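Long-range contacts in probable arabinosyltransferase B (Mycobacterium tuberculosis H37Rv, PDB 7BVF), which polymerises arabinose into the arabinan of mycobacterial cell-wall arabinogalactan as a membrane-embedded arabinosyltransferase: residues P59-L64 / D1072-Q1077; G100-Q105 / T1040-R1045. All coordinates share one frame; numbering follows the deposited sequence.

Contact 1 of 2, residues P59-L64 / D1072-Q1077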
loop_
_atom_site.group_PDB
_atom_site.type_symbol
_atom_site.label_atom_id
_atom_site.label_comp_id
_atom_site.label_asym_id
_atom_site.label_seq_id
_atom_site.Cartn_x
_atom_site.Cartn_y
_atom_site.Cartn_z
ATOM N N PRO A 59 -43.929 30.826 6.212
ATOM C CA PRO A 59 -43.772 32.281 6.290
ATOM C C PRO A 59 -42.687 33.176 6.926
ATOM O O PRO A 59 -41.934 33.647 6.081
ATOM C CB PRO A 59 -45.233 32.595 6.493
ATOM C CG PRO A 59 -45.804 31.842 5.329
ATOM C CD PRO A 59 -44.931 30.615 5.202
ATOM N N GLN A 60 -42.718 33.471 8.239
ATOM C CA GLN A 60 -41.783 34.288 9.101
ATOM C C GLN A 60 -42.394 35.649 9.446
ATOM O O GLN A 60 -42.765 35.850 10.600
ATOM C CB GLN A 60 -40.356 34.601 8.635
ATOM C CG GLN A 60 -39.423 33.434 8.410
ATOM C CD GLN A 60 -39.281 32.663 9.676
ATOM O OE1 GLN A 60 -40.030 32.868 10.593
ATOM N NE2 GLN A 60 -38.350 31.751 9.730
ATOM N N ARG A 61 -42.321 36.601 8.525
ATOM C CA ARG A 61 -42.916 37.922 8.658
ATOM C C ARG A 61 -44.239 38.040 7.919
ATOM O O ARG A 61 -44.757 39.150 7.769
ATOM C CB ARG A 61 -41.943 38.991 8.157
ATOM C CG ARG A 61 -40.988 39.519 9.219
ATOM C CD ARG A 61 -39.764 38.631 9.363
ATOM N NE ARG A 61 -38.950 38.615 8.151
ATOM C CZ ARG A 61 -37.903 37.817 7.965
ATOM N NH1 ARG A 61 -37.536 36.966 8.913
ATOM N NH2 ARG A 61 -37.220 37.870 6.829
ATOM N N GLY A 62 -44.798 36.923 7.462
ATOM C CA GLY A 62 -45.994 36.958 6.649
ATOM C C GLY A 62 -45.751 37.638 5.319
ATOM O O GLY A 62 -46.518 38.517 4.917
ATOM N N GLN A 63 -44.678 37.248 4.627
ATOM C CA GLN A 63 -44.343 37.871 3.356
ATOM C C GLN A 63 -43.935 36.888 2.269
ATOM O O GLN A 63 -43.640 37.329 1.154
ATOM C CB GLN A 63 -43.226 38.908 3.545
ATOM C CG GLN A 63 -43.726 40.245 4.049
ATOM C CD GLN A 63 -44.881 40.779 3.225
ATOM O OE1 GLN A 63 -45.925 41.146 3.763
ATOM N NE2 GLN A 63 -44.696 40.832 1.912
ATOM N N LEU A 64 -43.892 35.587 2.553
ATOM C CA LEU A 64 -43.731 34.551 1.533
ATOM C C LEU A 64 -42.446 34.743 0.726
ATOM O O LEU A 64 -42.455 34.829 -0.502
ATOM C CB LEU A 64 -44.952 34.510 0.611
ATOM C CG LEU A 64 -45.308 33.130 0.079
ATOM C CD1 LEU A 64 -45.770 32.250 1.220
ATOM C CD2 LEU A 64 -46.378 33.239 -0.987
ATOM N N ASP A 1072 -31.101 35.292 -3.053
ATOM C CA ASP A 1072 -31.091 36.362 -2.058
ATOM C C ASP A 1072 -32.129 36.030 -0.994
ATOM O O ASP A 1072 -33.325 36.264 -1.180
ATOM C CB ASP A 1072 -31.375 37.708 -2.713
ATOM C CG ASP A 1072 -31.008 38.876 -1.821
ATOM O OD1 ASP A 1072 -29.998 39.550 -2.111
ATOM O OD2 ASP A 1072 -31.729 39.123 -0.831
ATOM N N ALA A 1073 -31.672 35.485 0.127
ATOM C CA ALA A 1073 -32.562 35.048 1.193
ATOM C C ALA A 1073 -31.991 35.433 2.552
ATOM O O ALA A 1073 -30.861 35.054 2.880
ATOM C CB ALA A 1073 -32.783 33.539 1.115
ATOM N N PRO A 1074 -32.732 36.178 3.366
ATOM C CA PRO A 1074 -32.217 36.589 4.672
ATOM C C PRO A 1074 -32.281 35.441 5.661
ATOM O O PRO A 1074 -33.058 34.498 5.469
ATOM C CB PRO A 1074 -33.166 37.724 5.074
ATOM C CG PRO A 1074 -34.447 37.363 4.421
ATOM C CD PRO A 1074 -34.094 36.680 3.124
ATOM N N PRO A 1075 -31.483 35.477 6.725
ATOM C CA PRO A 1075 -31.555 34.415 7.734
ATOM C C PRO A 1075 -32.919 34.378 8.406
ATOM O O PRO A 1075 -33.755 35.268 8.249
ATOM C CB PRO A 1075 -30.443 34.781 8.724
ATOM C CG PRO A 1075 -30.153 36.214 8.473
ATOM C CD PRO A 1075 -30.407 36.436 7.017
ATOM N N ALA A 1076 -33.135 33.317 9.175
ATOM C CA ALA A 1076 -34.431 33.025 9.764
ATOM C C ALA A 1076 -34.451 33.326 11.258
ATOM O O ALA A 1076 -33.414 33.403 11.918
ATOM C CB ALA A 1076 -34.801 31.560 9.530
ATOM N N GLN A 1077 -35.661 33.505 11.779
ATOM C CA GLN A 1077 -35.898 33.576 13.213
ATOM C C GLN A 1077 -36.187 32.174 13.732
ATOM O O GLN A 1077 -36.872 31.387 13.075
ATOM C CB GLN A 1077 -37.064 34.513 13.518
ATOM C CG GLN A 1077 -36.985 35.832 12.780
ATOM C CD GLN A 1077 -38.311 36.561 12.753
ATOM O OE1 GLN A 1077 -39.323 36.052 13.231
ATOM N NE2 GLN A 1077 -38.309 37.764 12.192
#

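Contact 2 of 2, residues G100-Q105 / T1040-R1045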
loop_
_atom_site.group_PDB
_atom_site.type_symbol
_atom_site.label_atom_id
_atom_site.label_comp_id
_atom_site.label_asym_id
_atom_site.label_seq_id
_atom_site.Cartn_x
_atom_site.Cartn_y
_atom_site.Cartn_z
ATOM N N GLY A 100 -39.470 24.367 -1.555
ATOM C CA GLY A 100 -38.232 23.625 -1.610
ATOM C C GLY A 100 -37.517 23.686 -0.274
ATOM O O GLY A 100 -37.950 24.365 0.656
ATOM N N THR A 101 -36.424 22.955 -0.205
ATOM C CA THR A 101 -35.593 22.914 0.985
ATOM C C THR A 101 -34.176 23.401 0.731
ATOM O O THR A 101 -33.583 24.037 1.609
ATOM C CB THR A 101 -35.580 21.483 1.543
ATOM O OG1 THR A 101 -36.792 21.241 2.265
ATOM C CG2 THR A 101 -34.431 21.263 2.442
ATOM N N ALA A 102 -33.643 23.160 -0.455
ATOM C CA ALA A 102 -32.416 23.731 -0.972
ATOM C C ALA A 102 -32.751 24.526 -2.227
ATOM O O ALA A 102 -33.834 24.358 -2.796
ATOM C CB ALA A 102 -31.402 22.626 -1.298
ATOM N N PRO A 103 -31.865 25.414 -2.680
ATOM C CA PRO A 103 -32.150 26.135 -3.924
ATOM C C PRO A 103 -32.170 25.180 -5.103
ATOM O O PRO A 103 -31.412 24.210 -5.152
ATOM C CB PRO A 103 -31.003 27.145 -4.026
ATOM C CG PRO A 103 -29.938 26.598 -3.187
ATOM C CD PRO A 103 -30.604 25.867 -2.071
ATOM N N LYS A 104 -33.060 25.460 -6.056
ATOM C CA LYS A 104 -33.309 24.520 -7.143
ATOM C C LYS A 104 -32.060 24.266 -7.976
ATOM O O LYS A 104 -31.908 23.182 -8.548
ATOM C CB LYS A 104 -34.440 25.041 -8.027
ATOM C CG LYS A 104 -34.976 24.025 -9.016
ATOM C CD LYS A 104 -35.232 22.687 -8.349
ATOM C CE LYS A 104 -35.720 21.659 -9.351
ATOM N NZ LYS A 104 -35.869 20.314 -8.740
ATOM N N GLN A 105 -31.154 25.239 -8.047
ATOM C CA GLN A 105 -29.954 25.135 -8.863
ATOM C C GLN A 105 -28.712 24.785 -8.050
ATOM O O GLN A 105 -27.595 25.075 -8.485
ATOM C CB GLN A 105 -29.734 26.436 -9.636
ATOM C CG GLN A 105 -29.530 27.659 -8.759
ATOM C CD GLN A 105 -30.832 28.349 -8.409
ATOM O OE1 GLN A 105 -31.910 27.781 -8.570
ATOM N NE2 GLN A 105 -30.739 29.580 -7.925
ATOM N N THR A 1040 -21.917 24.187 2.364
ATOM C CA THR A 1040 -21.467 25.165 1.385
ATOM C C THR A 1040 -21.557 24.665 -0.048
ATOM O O THR A 1040 -21.379 25.465 -0.971
ATOM C CB THR A 1040 -20.029 25.577 1.682
ATOM O OG1 THR A 1040 -19.162 24.460 1.471
ATOM C CG2 THR A 1040 -19.898 26.037 3.117
ATOM N N ASP A 1041 -21.820 23.379 -0.265
ATOM C CA ASP A 1041 -21.961 22.879 -1.625
ATOM C C ASP A 1041 -23.361 23.080 -2.181
ATOM O O ASP A 1041 -23.534 23.047 -3.402
ATOM C CB ASP A 1041 -21.595 21.397 -1.691
ATOM C CG ASP A 1041 -20.096 21.169 -1.724
ATOM O OD1 ASP A 1041 -19.673 19.995 -1.756
ATOM O OD2 ASP A 1041 -19.339 22.161 -1.719
ATOM N N LEU A 1042 -24.356 23.297 -1.323
ATOM C CA LEU A 1042 -25.733 23.401 -1.778
ATOM C C LEU A 1042 -26.206 24.830 -1.998
ATOM O O LEU A 1042 -27.220 25.022 -2.674
ATOM C CB LEU A 1042 -26.679 22.721 -0.786
ATOM C CG LEU A 1042 -27.067 21.277 -1.091
ATOM C CD1 LEU A 1042 -25.912 20.348 -0.784
ATOM C CD2 LEU A 1042 -28.305 20.874 -0.309
ATOM N N LEU A 1043 -25.521 25.841 -1.449
ATOM C CA LEU A 1043 -26.036 27.193 -1.626
ATOM C C LEU A 1043 -24.962 28.263 -1.824
ATOM O O LEU A 1043 -25.258 29.448 -1.635
ATOM C CB LEU A 1043 -26.932 27.588 -0.437
ATOM C CG LEU A 1043 -26.357 27.951 0.936
ATOM C CD1 LEU A 1043 -27.394 28.670 1.775
ATOM C CD2 LEU A 1043 -25.869 26.735 1.667
ATOM N N LEU A 1044 -23.733 27.915 -2.214
ATOM C CA LEU A 1044 -22.701 28.946 -2.170
ATOM C C LEU A 1044 -21.901 29.154 -3.456
ATOM O O LEU A 1044 -21.509 30.289 -3.739
ATOM C CB LEU A 1044 -21.762 28.670 -0.999
ATOM C CG LEU A 1044 -22.359 29.165 0.320
ATOM C CD1 LEU A 1044 -21.408 28.967 1.471
ATOM C CD2 LEU A 1044 -22.768 30.616 0.214
ATOM N N ARG A 1045 -21.617 28.104 -4.229
ATOM C CA ARG A 1045 -21.078 28.257 -5.588
ATOM C C ARG A 1045 -19.746 29.022 -5.600
ATOM O O ARG A 1045 -19.652 30.164 -6.045
ATOM C CB ARG A 1045 -22.112 28.938 -6.492
ATOM C CG ARG A 1045 -21.796 28.870 -7.967
ATOM C CD ARG A 1045 -22.991 29.282 -8.804
ATOM N NE ARG A 1045 -23.884 28.161 -9.077
ATOM C CZ ARG A 1045 -24.899 28.208 -9.933
ATOM N NH1 ARG A 1045 -25.662 27.142 -10.119
ATOM N NH2 ARG A 1045 -25.156 29.325 -10.594
#

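Contact 1 of 2, residues P59-L64 / D1072-Q1077
R61 and Q1077 meet where two loops without regular secondary structure pass each other; these two residues, closely followed by Q60, make up most of the buried surface. Bent at chi2 (85°) and chi3 (64°), the R61 chain brings its guanidinium to the 1072-1077 loop. On the way its CD comes within 3.3 Å of NE2 of Q1077, while R61 NH1 lies 3.5 Å from NE2 of Q1077; both nitrogens are donors, so the pair is not a hydrogen bond. The guanidinium and the Q1077 amide planes are turned 40° apart, which rules out a flat stack. At the far end of R61, NH2 approaches CG of P1074 at 3.7 Å, with that CG in the guanidinium plane, at its edge. Of the 59-64 residues that touch, Q60 has the CB aimed at the other loop: its amide NE2 lies 3.6 Å from CB of A1076, and its side chain runs past that of Q1077 in the opposite direction.

Q60 and A1076 form the closer, less exposed part. R61, P1074, P1075 and Q1077 make up the solvent-facing side, and no hydrogen bond crosses between the segments, which bury 249 Å² in all. This is surface packing between a loop of the concanavalin-like region and one of the EmbC C-terminal region. The backbone oxygen of A1073 is hydrogen-bonded to OG1 of T68. The 59-64 loop follows strand 49-56 and the 1072-1077 loop precedes strand 1080-1084, two adjacent antiparallel strands of one four-stranded sheet.

Contact 2 of 2, residues G100-Q105 / T1040-R1045
A102 and P103 run in extended backbone conformation past the short, weakly bonded helix 1040-1043, with CA of P103 6.6 Å from CA of L1043 and CA of A102 6.7 Å from CA of L1042. Neither segment pairs with the other as a strand, so the approach is one of loop against helix, and R1045 follows in a left-handed backbone conformation.

The proline ring packs on the helix backbone. CG of P103 lies 3.2 Å from the carbonyl oxygen O of L1042. The same CG of P103 is 4.2 Å from CB of L1043, and the two side chains cross at a slant. Beside it, the methyl CB of A102 meets CD2 of L1042 at 3.7 Å, an apolar contact between two buried side chains. Farther along, R1045 stretches across: CG stands anti to its backbone N (chi1 -167°), and a single bend at chi3 brings NH1 of R1045 to 3.3 Å from the backbone O of Q105 and 4.1 Å from CG of Q105. The Q105 and R1045 side chains cross at about a right angle, and the Q105 amide is inclined 57° to the guanidinium.

Beyond the two segments, P103 also touches F189, and L1042 rests on Q112. R1045 makes a cation-pi contact with Y813. A102 with L1042 and P103 with L1043 are apolar contacts, while P103 also lies against a carbonyl oxygen. The chemistry is thus that of a mainly apolar, buried core between the concanavalin-like and C-terminal regions, with a polar, more exposed end at Q105 and R1045, where the arginine brings charge.

In the fold
Contacts 1 and 2 both join the concanavalin-like region near the start of the chain to the EmbC C-terminal region, and their centres are about 17 Å apart, with nearest atoms about 7 Å apart and no touch. Along the chain the order is 59-64, 100-105, 1040-1045, 1072-1077, so contact 2 falls within the span bracketed by contact 1. The intervening chain includes the GT-C family region with its predicted transmembrane helices. The two regions, already joined by strand pairing in a shared sheet, are thus also held by side-chain packing at two separate places, contact 1 at the surface and contact 2 buried.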